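Local coordinates for protein sortase (Actinomyces oris, PDB 2XWG) that probably acts as a class C sortase, a cysteine transpeptidase of fimbrial assembly on the cell surface, with bound calcium, at residues T64-L69 and T135-G140; A72-P77 and G130-T135; S81-T86 and G119-T124; S146-H151 and D206-I211. All coordinates share one frame; numbering follows the deposited sequence.

Contact 1: T64-L69 and T135-G140; sequences TYNNNL and TSLPVG
The carboxamide of Asn66 reaches from helix 55-68 into the loop that joins strands 129-131 and 144-149 of the sortase fold, docking the N-terminal helix on the domain. Its OD1 accepts from the backbone N of Leu137 at 2.8 Å; the N-H...O angle of 136° makes this a bent bond, and the donor is tilted 18° from the carbonyl plane. The other branch, ND2, hands a hydrogen to a water at 2.7 Å, and this water donates in turn to Gly140 O at 2.9 Å. One amide thus holds the loop directly at Leu137 N and through a water at Gly140 O, around the inverse gamma turn centred on Pro138. With chi1 at -67°, CG stands beside the backbone N and anti to the carbonyl carbon, which brings the amide across to the loop. ND2 also lies snugly against Val139 CG2, 3.2 Å away. Cutting Asn66 back to an alanine is likely to leave Leu137 N without its acceptor and the water on Gly140 O without its anchor on the helix. Beside the amide, the side chains of Tyr65 and Leu137 cross at roughly a right angle, with Tyr65 CD1 3.7 Å from Leu137 CG, while Leu69 CD2 rests on the backbone at Thr135 C, 3.5 Å away. Further out, Ser136 OG bonds to His145 N, Leu137 also packs on Tyr92 of helix 87-93, and Val139 touches Arg59 and Ala62 of helix 55-68 itself. At the far end of the Tyr65 ring, a water 2.9 Å from Tyr65 OH donates to Thr135 O.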
loop_
_atom_site.group_PDB
_atom_site.type_symbol
_atom_site.label_atom_id
_atom_site.label_comp_id
_atom_site.label_asym_id
_atom_site.label_seq_id
_atom_site.Cartn_x
_atom_site.Cartn_y
_atom_site.Cartn_z
ATOM N N THR A 64 -7.913 -1.292 -15.262
ATOM C CA THR A 64 -8.925 -2.319 -15.442
ATOM C C THR A 64 -8.958 -3.219 -14.207
ATOM O O THR A 64 -10.029 -3.425 -13.641
ATOM C CB THR A 64 -8.718 -3.123 -16.740
ATOM O OG1 THR A 64 -9.004 -2.275 -17.863
ATOM C CG2 THR A 64 -9.635 -4.340 -16.774
ATOM N N TYR A 65 -7.795 -3.708 -13.762
ATOM C CA TYR A 65 -7.716 -4.506 -12.527
ATOM C C TYR A 65 -8.486 -3.879 -11.355
ATOM O O TYR A 65 -9.331 -4.527 -10.724
ATOM C CB TYR A 65 -6.263 -4.769 -12.098
ATOM C CG TYR A 65 -6.140 -5.651 -10.850
ATOM C CD1 TYR A 65 -6.241 -5.115 -9.571
ATOM C CD2 TYR A 65 -5.934 -7.023 -10.962
ATOM C CE1 TYR A 65 -6.139 -5.926 -8.434
ATOM C CE2 TYR A 65 -5.824 -7.835 -9.839
ATOM C CZ TYR A 65 -5.928 -7.288 -8.582
ATOM O OH TYR A 65 -5.833 -8.117 -7.480
ATOM N N ASN A 66 -8.175 -2.626 -11.050
ATOM C CA ASN A 66 -8.853 -1.931 -9.968
ATOM C C ASN A 66 -10.371 -1.946 -10.139
ATOM O O ASN A 66 -11.119 -2.154 -9.187
ATOM C CB ASN A 66 -8.338 -0.497 -9.853
ATOM C CG ASN A 66 -6.904 -0.440 -9.403
ATOM O OD1 ASN A 66 -6.435 -1.337 -8.730
ATOM N ND2 ASN A 66 -6.200 0.607 -9.780
ATOM N N ASN A 67 -10.814 -1.739 -11.371
ATOM C CA ASN A 67 -12.235 -1.642 -11.679
ATOM C C ASN A 67 -12.990 -2.982 -11.682
ATOM O O ASN A 67 -14.197 -3.026 -11.417
ATOM C CB ASN A 67 -12.421 -0.868 -12.986
ATOM C CG ASN A 67 -12.069 0.603 -12.832
ATOM O OD1 ASN A 67 -12.265 1.186 -11.760
ATOM N ND2 ASN A 67 -11.540 1.211 -13.892
ATOM N N ASN A 68 -12.283 -4.070 -11.968
ATOM C CA ASN A 68 -12.870 -5.399 -11.813
ATOM C C ASN A 68 -12.640 -5.978 -10.411
ATOM O O ASN A 68 -13.135 -7.062 -10.087
ATOM C CB ASN A 68 -12.361 -6.373 -12.888
ATOM C CG ASN A 68 -13.039 -6.164 -14.247
ATOM O OD1 ASN A 68 -12.369 -5.892 -15.248
ATOM N ND2 ASN A 68 -14.371 -6.299 -14.285
ATOM N N LEU A 69 -11.896 -5.248 -9.584
ATOM C CA LEU A 69 -11.582 -5.715 -8.237
ATOM C C LEU A 69 -12.858 -5.841 -7.412
ATOM O O LEU A 69 -13.650 -4.897 -7.307
ATOM C CB LEU A 69 -10.586 -4.780 -7.541
ATOM C CG LEU A 69 -9.866 -5.325 -6.299
ATOM C CD1 LEU A 69 -9.038 -6.562 -6.642
ATOM C CD2 LEU A 69 -8.994 -4.262 -5.687
ATOM N N THR A 135 -6.312 -5.308 -2.330
ATOM C CA THR A 135 -6.598 -3.872 -2.414
ATOM C C THR A 135 -6.201 -3.332 -3.792
ATOM O O THR A 135 -5.576 -4.038 -4.579
ATOM C CB THR A 135 -5.900 -3.075 -1.294
ATOM O OG1 THR A 135 -4.484 -3.094 -1.493
ATOM C CG2 THR A 135 -6.199 -3.698 0.046
ATOM N N SER A 136 -6.585 -2.094 -4.079
ATOM C CA SER A 136 -6.324 -1.492 -5.372
ATOM C C SER A 136 -4.826 -1.336 -5.612
ATOM O O SER A 136 -4.078 -0.969 -4.711
ATOM C CB SER A 136 -6.989 -0.115 -5.444
ATOM O OG SER A 136 -8.339 -0.159 -5.003
ATOM N N LEU A 137 -4.388 -1.609 -6.832
ATOM C CA LEU A 137 -3.014 -1.334 -7.230
ATOM C C LEU A 137 -2.732 0.154 -7.076
ATOM O O LEU A 137 -3.626 0.969 -7.265
ATOM C CB LEU A 137 -2.809 -1.772 -8.684
ATOM C CG LEU A 137 -3.075 -3.254 -8.955
ATOM C CD1 LEU A 137 -2.906 -3.575 -10.421
ATOM C CD2 LEU A 137 -2.176 -4.132 -8.104
ATOM N N PRO A 138 -1.488 0.527 -6.741
ATOM C CA PRO A 138 -1.188 1.950 -6.510
ATOM C C PRO A 138 -1.006 2.769 -7.796
ATOM O O PRO A 138 0.112 3.229 -8.084
ATOM C CB PRO A 138 0.136 1.903 -5.744
ATOM C CG PRO A 138 0.791 0.647 -6.199
ATOM C CD PRO A 138 -0.318 -0.337 -6.486
ATOM N N VAL A 139 -2.085 2.949 -8.554
ATOM C CA VAL A 139 -2.060 3.782 -9.754
ATOM C C VAL A 139 -3.115 4.869 -9.610
ATOM O O VAL A 139 -3.443 5.569 -10.573
ATOM C CB VAL A 139 -2.338 2.967 -11.042
ATOM C CG1 VAL A 139 -1.094 2.192 -11.502
ATOM C CG2 VAL A 139 -3.523 2.031 -10.828
ATOM N N GLY A 140 -3.640 5.023 -8.401
ATOM C CA GLY A 140 -4.604 6.075 -8.155
ATOM C C GLY A 140 -5.864 5.938 -8.998
ATOM O O GLY A 140 -6.112 4.900 -9.614
HETATM O O HOH W 1 -4.908 -6.697 -5.161
HETATM O O HOH W 2 -7.333 2.729 -11.036
#

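Contact 2: A72-P77 and G130-T135; sequences APILDP and GHLFGT. With CA (calcium ion), chain F.
Ile74 to Asp76 run extended past the type II beta turn from Leu132 to Thr135, with the CA atoms of Ile74 and Gly134 6.5 Å apart. Leu132 and Ile74 share most of the contact: with Leu132 CG anti to its own nitrogen (chi1 -167°), the CD2 methyl of Leu132 reaches Pro77 CG at 4.0 Å and lies more loosely, at 4.4 Å, from Ile74 CG2. That same Ile74 methyl meets Thr135 CG2 at 4.2 Å, the two side chains crossing at about a right angle. The hydroxyl branch of Thr135 turns back instead: OG1 donates to a lone pair of Leu132 O at 2.7 Å, an oxygen also bonded by Thr135 N, and OG1 pairs with Val147 N of the next strand as well. With an alanine at this position, the turn would probably be closed by its backbone bond alone, Val147 N would lose its hydroxyl partner and Ile74 its methyl neighbour. At the other end, Pro77 O binds a calcium ion at 2.5 Å, together with Glu80 O, Thr120 OG1 and two waters, while Asp76 forms a salt bridge with Arg222. Asp76, Pro77 and Trp78 match the Asp-Pro-aromatic motif of class C sortase lids, so this loop is probably the lid over the active site; its loose methyl contacts between polar anchors would allow some movement.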
loop_
_atom_site.group_PDB
_atom_site.type_symbol
_atom_site.label_atom_id
_atom_site.label_comp_id
_atom_site.label_asym_id
_atom_site.label_seq_id
_atom_site.Cartn_x
_atom_site.Cartn_y
_atom_site.Cartn_z
ATOM N N ALA A 72 -14.210 -7.821 -0.669
ATOM C CA ALA A 72 -14.045 -9.115 -0.016
ATOM C C ALA A 72 -13.516 -8.933 1.407
ATOM O O ALA A 72 -13.368 -7.805 1.884
ATOM C CB ALA A 72 -13.105 -10.006 -0.837
ATOM N N PRO A 73 -13.247 -10.047 2.106
ATOM C CA PRO A 73 -12.597 -9.871 3.401
ATOM C C PRO A 73 -11.119 -9.589 3.172
ATOM O O PRO A 73 -10.471 -10.357 2.449
ATOM C CB PRO A 73 -12.758 -11.249 4.074
ATOM C CG PRO A 73 -13.659 -12.059 3.178
ATOM C CD PRO A 73 -13.498 -11.469 1.810
ATOM N N ILE A 74 -10.604 -8.502 3.744
ATOM C CA ILE A 74 -9.163 -8.292 3.788
ATOM C C ILE A 74 -8.615 -8.603 5.173
ATOM O O ILE A 74 -8.923 -7.918 6.137
ATOM C CB ILE A 74 -8.751 -6.867 3.389
ATOM C CG1 ILE A 74 -9.968 -5.957 3.291
ATOM C CG2 ILE A 74 -7.998 -6.897 2.071
ATOM C CD1 ILE A 74 -9.624 -4.547 2.865
ATOM N N LEU A 75 -7.799 -9.649 5.249
ATOM C CA LEU A 75 -7.173 -10.086 6.492
ATOM C C LEU A 75 -5.933 -9.233 6.832
ATOM O O LEU A 75 -5.332 -8.632 5.940
ATOM C CB LEU A 75 -6.789 -11.568 6.370
ATOM C CG LEU A 75 -7.889 -12.648 6.358
ATOM C CD1 LEU A 75 -8.074 -13.312 7.730
ATOM C CD2 LEU A 75 -9.235 -12.127 5.830
ATOM N N ASP A 76 -5.552 -9.173 8.112
ATOM C CA ASP A 76 -4.327 -8.474 8.519
ATOM C C ASP A 76 -3.102 -8.883 7.671
ATOM O O ASP A 76 -2.908 -10.067 7.364
ATOM C CB ASP A 76 -4.052 -8.720 10.002
ATOM C CG ASP A 76 -2.827 -7.964 10.521
ATOM O OD1 ASP A 76 -2.838 -6.705 10.583
ATOM O OD2 ASP A 76 -1.862 -8.643 10.919
ATOM N N PRO A 77 -2.273 -7.900 7.286
ATOM C CA PRO A 77 -1.071 -8.204 6.497
ATOM C C PRO A 77 -0.118 -9.186 7.185
ATOM O O PRO A 77 0.602 -9.894 6.490
ATOM C CB PRO A 77 -0.404 -6.829 6.330
ATOM C CG PRO A 77 -1.539 -5.850 6.437
ATOM C CD PRO A 77 -2.455 -6.447 7.476
ATOM N N GLY A 130 5.333 -3.633 1.152
ATOM C CA GLY A 130 4.557 -4.653 0.470
ATOM C C GLY A 130 3.162 -4.146 0.184
ATOM O O GLY A 130 2.552 -3.478 1.008
ATOM N N HIS A 131 2.645 -4.459 -0.990
ATOM C CA HIS A 131 1.301 -4.050 -1.348
ATOM C C HIS A 131 0.283 -5.134 -1.043
ATOM O O HIS A 131 0.487 -6.308 -1.377
ATOM C CB HIS A 131 1.229 -3.741 -2.818
ATOM C CG HIS A 131 -0.167 -3.540 -3.297
ATOM N ND1 HIS A 131 -0.868 -4.518 -3.967
ATOM C CD2 HIS A 131 -1.004 -2.486 -3.170
ATOM C CE1 HIS A 131 -2.076 -4.065 -4.255
ATOM N NE2 HIS A 131 -2.183 -2.836 -3.782
ATOM N N LEU A 132 -0.829 -4.736 -0.428
ATOM C CA LEU A 132 -1.773 -5.704 0.118
ATOM C C LEU A 132 -2.696 -6.312 -0.932
ATOM O O LEU A 132 -3.668 -5.677 -1.354
ATOM C CB LEU A 132 -2.586 -5.081 1.244
ATOM C CG LEU A 132 -3.374 -6.082 2.069
ATOM C CD1 LEU A 132 -2.458 -7.199 2.509
ATOM C CD2 LEU A 132 -3.981 -5.415 3.265
ATOM N N PHE A 133 -2.385 -7.547 -1.336
ATOM C CA PHE A 133 -3.202 -8.279 -2.287
ATOM C C PHE A 133 -4.641 -8.275 -1.812
ATOM O O PHE A 133 -4.941 -8.645 -0.680
ATOM C CB PHE A 133 -2.690 -9.704 -2.459
ATOM C CG PHE A 133 -3.566 -10.580 -3.330
ATOM C CD1 PHE A 133 -3.689 -10.334 -4.692
ATOM C CD2 PHE A 133 -4.232 -11.675 -2.786
ATOM C CE1 PHE A 133 -4.482 -11.142 -5.500
ATOM C CE2 PHE A 133 -5.026 -12.486 -3.580
ATOM C CZ PHE A 133 -5.146 -12.220 -4.953
ATOM N N GLY A 134 -5.534 -7.828 -2.682
ATOM C CA GLY A 134 -6.917 -7.657 -2.306
ATOM C C GLY A 134 -7.299 -6.204 -2.392
ATOM O O GLY A 134 -8.480 -5.896 -2.513
ATOM N N THR A 135 -6.312 -5.308 -2.330
ATOM C CA THR A 135 -6.598 -3.872 -2.414
ATOM C C THR A 135 -6.201 -3.332 -3.792
ATOM O O THR A 135 -5.576 -4.038 -4.579
ATOM C CB THR A 135 -5.900 -3.075 -1.294
ATOM O OG1 THR A 135 -4.484 -3.094 -1.493
ATOM C CG2 THR A 135 -6.199 -3.698 0.046
HETATM CA CA CA F . 0.868 -11.437 4.496
HETATM O O HOH W 3 -1.806 -11.902 5.294
HETATM O O HOH W 4 0.690 -13.428 2.469
#

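Contact 3: S81-T86 and G119-T124; sequences SQRPDT and GTDSRT. With CA (calcium ion), chain F.
Ser81 O is gripped twice from the first turn of helix 122-127: Ser122 N donates to it at 2.7 Å in a nearly straight bond (168°), and Arg123 NH2 adds a weak bond at 2.6 Å, bent to 116°. The Arg123 guanidinium, which meets Ser81 O near its plane, has a polar atom near each face, neither in bonding geometry. Gln82 OE1 lies over one face, 3.2 Å from Arg123 CZ, with the amide turned 33° from the guanidinium plane, and Ser122 OG sits over the opposite face toward the rim. Asp121 is the N-cap of the helix. Its CG lies between the backbone N and the carbonyl carbon, folding the carboxylate back so that OD2 accepts from Thr124 N at 3.1 Å, from above the carboxylate plane; a weak salt bridge to Arg123 NE uses the same oxygen. The aliphatic part of Arg83 runs alongside, its CG 3.7 Å from Asp121 CG. Next door, Thr120 OG1 binds the calcium ion, and a calcium-bound water donates to Gln82 O at 2.7 Å. The contact thus pins the surface loop between helices 55-68 and 87-93 to the start of helix 122-127, just past strand 112-118, while Arg83 leans on Gln90 of helix 87-93.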
loop_
_atom_site.group_PDB
_atom_site.type_symbol
_atom_site.label_atom_id
_atom_site.label_comp_id
_atom_site.label_asym_id
_atom_site.label_seq_id
_atom_site.Cartn_x
_atom_site.Cartn_y
_atom_site.Cartn_z
ATOM N N SER A 81 2.365 -15.302 6.625
ATOM C CA SER A 81 3.734 -14.879 6.350
ATOM C C SER A 81 4.220 -15.355 4.981
ATOM O O SER A 81 5.246 -14.889 4.494
ATOM C CB SER A 81 4.688 -15.372 7.440
ATOM O OG SER A 81 4.996 -16.742 7.257
ATOM N N GLN A 82 3.483 -16.278 4.366
ATOM C CA GLN A 82 3.902 -16.890 3.106
ATOM C C GLN A 82 3.140 -16.309 1.927
ATOM O O GLN A 82 2.042 -15.791 2.090
ATOM C CB GLN A 82 3.671 -18.405 3.150
ATOM C CG GLN A 82 4.460 -19.159 4.232
ATOM C CD GLN A 82 5.852 -19.609 3.766
ATOM O OE1 GLN A 82 6.663 -18.793 3.305
ATOM N NE2 GLN A 82 6.127 -20.916 3.878
ATOM N N ARG A 83 3.721 -16.400 0.738
ATOM C CA ARG A 83 3.002 -16.027 -0.482
ATOM C C ARG A 83 1.785 -16.945 -0.654
ATOM O O ARG A 83 1.912 -18.166 -0.521
ATOM C CB ARG A 83 3.918 -16.165 -1.712
ATOM C CG ARG A 83 5.089 -15.185 -1.774
ATOM C CD ARG A 83 6.083 -15.504 -2.926
ATOM N NE ARG A 83 5.412 -15.678 -4.214
ATOM C CZ ARG A 83 5.291 -16.845 -4.840
ATOM N NH1 ARG A 83 5.830 -17.943 -4.305
ATOM N NH2 ARG A 83 4.651 -16.915 -6.007
ATOM N N PRO A 84 0.601 -16.380 -0.956
ATOM C CA PRO A 84 -0.487 -17.319 -1.271
ATOM C C PRO A 84 -0.229 -18.071 -2.602
ATOM O O PRO A 84 0.690 -17.764 -3.392
ATOM C CB PRO A 84 -1.730 -16.421 -1.382
ATOM C CG PRO A 84 -1.297 -15.043 -0.933
ATOM C CD PRO A 84 0.194 -14.975 -1.104
ATOM N N ASP A 85 -1.036 -19.091 -2.844
ATOM C CA ASP A 85 -0.845 -19.897 -4.038
ATOM C C ASP A 85 -2.193 -20.122 -4.710
ATOM O O ASP A 85 -2.832 -21.156 -4.508
ATOM C CB ASP A 85 -0.197 -21.230 -3.673
ATOM C CG ASP A 85 -0.351 -22.263 -4.766
ATOM O OD1 ASP A 85 -0.499 -21.847 -5.943
ATOM O OD2 ASP A 85 -0.333 -23.480 -4.451
ATOM N N THR A 86 -2.632 -19.141 -5.491
ATOM C CA THR A 86 -3.954 -19.192 -6.091
ATOM C C THR A 86 -3.901 -18.632 -7.496
ATOM O O THR A 86 -2.977 -17.904 -7.838
ATOM C CB THR A 86 -4.983 -18.402 -5.248
ATOM O OG1 THR A 86 -4.953 -17.017 -5.608
ATOM C CG2 THR A 86 -4.676 -18.537 -3.780
ATOM N N GLY A 119 2.464 -8.098 -2.820
ATOM C CA GLY A 119 2.258 -8.999 -1.693
ATOM C C GLY A 119 2.836 -8.570 -0.349
ATOM O O GLY A 119 3.556 -7.566 -0.255
ATOM N N THR A 120 2.539 -9.349 0.692
ATOM C CA THR A 120 2.988 -8.998 2.028
ATOM C C THR A 120 3.558 -10.200 2.775
ATOM O O THR A 120 3.496 -10.288 4.002
ATOM C CB THR A 120 1.847 -8.355 2.851
ATOM O OG1 THR A 120 0.720 -9.237 2.859
ATOM C CG2 THR A 120 1.427 -7.044 2.234
ATOM N N ASP A 121 4.123 -11.134 2.031
ATOM C CA ASP A 121 4.800 -12.250 2.660
ATOM C C ASP A 121 6.004 -11.717 3.406
ATOM O O ASP A 121 6.459 -10.608 3.152
ATOM C CB ASP A 121 5.242 -13.239 1.604
ATOM C CG ASP A 121 6.122 -12.603 0.595
ATOM O OD1 ASP A 121 5.605 -11.827 -0.255
ATOM O OD2 ASP A 121 7.337 -12.851 0.684
ATOM N N SER A 122 6.523 -12.508 4.333
ATOM C CA SER A 122 7.600 -12.057 5.198
ATOM C C SER A 122 8.849 -11.655 4.398
ATOM O O SER A 122 9.497 -10.677 4.735
ATOM C CB SER A 122 7.930 -13.126 6.235
ATOM O OG SER A 122 8.607 -14.225 5.635
ATOM N N ARG A 123 9.178 -12.379 3.331
ATOM C CA ARG A 123 10.367 -12.048 2.556
ATOM C C ARG A 123 10.207 -10.665 1.937
ATOM O O ARG A 123 11.144 -9.860 1.938
ATOM C CB ARG A 123 10.631 -13.069 1.427
ATOM C CG ARG A 123 11.156 -14.447 1.851
ATOM C CD ARG A 123 10.208 -15.572 1.376
ATOM N NE ARG A 123 8.912 -15.484 2.064
ATOM C CZ ARG A 123 8.544 -16.259 3.087
ATOM N NH1 ARG A 123 9.363 -17.216 3.536
ATOM N NH2 ARG A 123 7.351 -16.085 3.652
ATOM N N THR A 124 9.024 -10.401 1.386
ATOM C CA THR A 124 8.735 -9.121 0.725
ATOM C C THR A 124 8.884 -7.929 1.660
ATOM O O THR A 124 9.515 -6.943 1.300
ATOM C CB THR A 124 7.316 -9.098 0.176
ATOM O OG1 THR A 124 7.207 -10.064 -0.864
ATOM C CG2 THR A 124 6.982 -7.750 -0.377
HETATM CA CA CA F . 0.868 -11.437 4.496
HETATM O O HOH W 4 0.690 -13.428 2.469
HETATM O O HOH W 3 -1.806 -11.902 5.294
#

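Contact 4: S146-H151 and D206-I211; sequences SVLTGH and DLVTLI
The flat groups are the peptides of Ser146 to Thr149 and Leu207 to Ile211, which meet edge to edge as two parallel strands; one face of the pair carries Val147, Thr149, Thr209 and Ile211, the other Ser146, Leu148, Val208 and Leu210. Five backbone bonds tie the edges. Ser146 and Leu148 each bond to the residues flanking their partner: Leu148 N donates to Thr209 O at 2.7 Å, nearly along the C=O axis, and Leu148 O accepts from Ile211 N at 2.8 Å. Gly150 N adds the last bond, to Ile211 O at 3.2 Å. CA-H...O contacts fill in between, such as Val208 CA to Ser146 O at 3.2 Å. On the first face, Ile211 CG2, set between its backbone N and carbonyl carbon, touches Val147 CG1 at 4.0 Å; the side chains of Ile211 and Thr149 lie side by side, pointing the same way. On the other face, two residues meet Leu148: its CG is touched by Val208 CG1 at 4.1 Å and its CB by Leu210 CD2, also at 4.1 Å. Thr209 OG1 turns to His145 and Thr226, and Ser146 OG to Ser136 O. The strands cross at only 19°. This central parallel pair belongs to the sortase beta-barrel; toward its C-terminal end lie Cys213, in strand 206-214, and His151, just after strand 144-149, the predicted acyl-thioester residue and proton donor/acceptor.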
loop_
_atom_site.group_PDB
_atom_site.type_symbol
_atom_site.label_atom_id
_atom_site.label_comp_id
_atom_site.label_asym_id
_atom_site.label_seq_id
_atom_site.Cartn_x
_atom_site.Cartn_y
_atom_site.Cartn_z
ATOM N N SER A 146 -5.763 1.848 -2.129
ATOM C CA SER A 146 -4.563 1.025 -2.178
ATOM C C SER A 146 -3.936 0.990 -0.791
ATOM O O SER A 146 -3.762 2.039 -0.152
ATOM C CB SER A 146 -3.586 1.633 -3.184
ATOM O OG SER A 146 -2.606 0.705 -3.563
ATOM N N VAL A 147 -3.599 -0.207 -0.322
ATOM C CA VAL A 147 -3.079 -0.369 1.031
ATOM C C VAL A 147 -1.623 -0.807 0.994
ATOM O O VAL A 147 -1.316 -1.876 0.461
ATOM C CB VAL A 147 -3.878 -1.413 1.787
ATOM C CG1 VAL A 147 -3.192 -1.737 3.100
ATOM C CG2 VAL A 147 -5.282 -0.901 2.037
ATOM N N LEU A 148 -0.731 0.027 1.537
ATOM C CA LEU A 148 0.714 -0.231 1.484
ATOM C C LEU A 148 1.226 -0.554 2.883
ATOM O O LEU A 148 0.989 0.214 3.822
ATOM C CB LEU A 148 1.471 0.972 0.913
ATOM C CG LEU A 148 0.971 1.482 -0.425
ATOM C CD1 LEU A 148 1.886 2.524 -0.900
ATOM C CD2 LEU A 148 0.931 0.343 -1.419
ATOM N N THR A 149 1.953 -1.668 2.987
ATOM C CA THR A 149 2.332 -2.304 4.245
ATOM C C THR A 149 3.825 -2.212 4.526
ATOM O O THR A 149 4.629 -2.436 3.621
ATOM C CB THR A 149 2.008 -3.791 4.166
ATOM O OG1 THR A 149 0.705 -3.958 3.594
ATOM C CG2 THR A 149 2.008 -4.382 5.527
ATOM N N GLY A 150 4.200 -1.923 5.775
ATOM C CA GLY A 150 5.595 -1.789 6.144
ATOM C C GLY A 150 5.848 -2.072 7.616
ATOM O O GLY A 150 5.090 -1.645 8.463
ATOM N N HIS A 151 6.932 -2.780 7.917
ATOM C CA HIS A 151 7.298 -3.139 9.280
ATOM C C HIS A 151 7.519 -1.921 10.142
ATOM O O HIS A 151 7.820 -0.844 9.648
ATOM C CB HIS A 151 8.603 -3.933 9.292
ATOM C CG HIS A 151 8.447 -5.393 8.982
ATOM N ND1 HIS A 151 7.414 -6.159 9.475
ATOM C CD2 HIS A 151 9.212 -6.232 8.242
ATOM C CE1 HIS A 151 7.543 -7.405 9.057
ATOM N NE2 HIS A 151 8.626 -7.476 8.303
ATOM N N ASP A 206 -10.263 8.438 -4.025
ATOM C CA ASP A 206 -8.924 7.960 -4.368
ATOM C C ASP A 206 -8.097 7.974 -3.076
ATOM O O ASP A 206 -7.605 9.028 -2.655
ATOM C CB ASP A 206 -8.319 8.906 -5.426
ATOM C CG ASP A 206 -6.957 8.434 -5.972
ATOM O OD1 ASP A 206 -6.258 7.659 -5.276
ATOM O OD2 ASP A 206 -6.583 8.866 -7.100
ATOM N N LEU A 207 -7.965 6.826 -2.422
ATOM C CA LEU A 207 -7.270 6.791 -1.136
ATOM C C LEU A 207 -6.079 5.843 -1.126
ATOM O O LEU A 207 -6.116 4.798 -1.754
ATOM C CB LEU A 207 -8.223 6.314 -0.047
ATOM C CG LEU A 207 -9.610 6.897 0.105
ATOM C CD1 LEU A 207 -10.356 6.087 1.145
ATOM C CD2 LEU A 207 -9.477 8.336 0.530
ATOM N N VAL A 208 -5.049 6.181 -0.359
ATOM C CA VAL A 208 -4.000 5.210 -0.032
ATOM C C VAL A 208 -3.777 5.136 1.473
ATOM O O VAL A 208 -3.608 6.160 2.123
ATOM C CB VAL A 208 -2.655 5.576 -0.654
ATOM C CG1 VAL A 208 -1.573 4.733 -0.026
ATOM C CG2 VAL A 208 -2.693 5.363 -2.145
ATOM N N THR A 209 -3.759 3.930 2.025
ATOM C CA THR A 209 -3.438 3.753 3.437
ATOM C C THR A 209 -2.073 3.088 3.658
ATOM O O THR A 209 -1.796 2.007 3.119
ATOM C CB THR A 209 -4.500 2.908 4.149
ATOM O OG1 THR A 209 -5.776 3.536 3.995
ATOM C CG2 THR A 209 -4.184 2.791 5.633
ATOM N N LEU A 210 -1.233 3.748 4.451
ATOM C CA LEU A 210 0.006 3.177 4.937
ATOM C C LEU A 210 -0.255 2.445 6.256
ATOM O O LEU A 210 -0.671 3.053 7.242
ATOM C CB LEU A 210 1.009 4.299 5.163
ATOM C CG LEU A 210 1.091 5.306 4.011
ATOM C CD1 LEU A 210 2.057 6.418 4.332
ATOM C CD2 LEU A 210 1.506 4.631 2.707
ATOM N N ILE A 211 -0.011 1.145 6.309
ATOM C CA ILE A 211 -0.251 0.452 7.561
ATOM C C ILE A 211 1.011 -0.154 8.145
ATOM O O ILE A 211 1.787 -0.752 7.431
ATOM C CB ILE A 211 -1.295 -0.643 7.384
ATOM C CG1 ILE A 211 -1.554 -1.358 8.710
ATOM C CG2 ILE A 211 -0.847 -1.633 6.341
ATOM C CD1 ILE A 211 -2.727 -2.326 8.650
#

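How the contacts relate
Contacts 1, 2 and 3 nest along the chain, each closing a loop within the one before, whereas contact 4 follows in series at the barrel core. Contacts 1 and 2 share Thr135 and join where His131 NE2 bonds to Ser136 O at 2.8 Å. Strand 129-131 of contact 2 pairs with strand 144-149 of contact 4, Thr149 N lying 2.7 Å from Gly130 O. Contacts 2 and 3, with centres 11 Å apart, hold the same calcium ion and two of its waters. The predicted active site lies close by: the side chain of Pro77 in contact 2 is about 7 Å from that of Cys213, and the side chain of Ser122 in contact 3 is about 6 Å from that of His151.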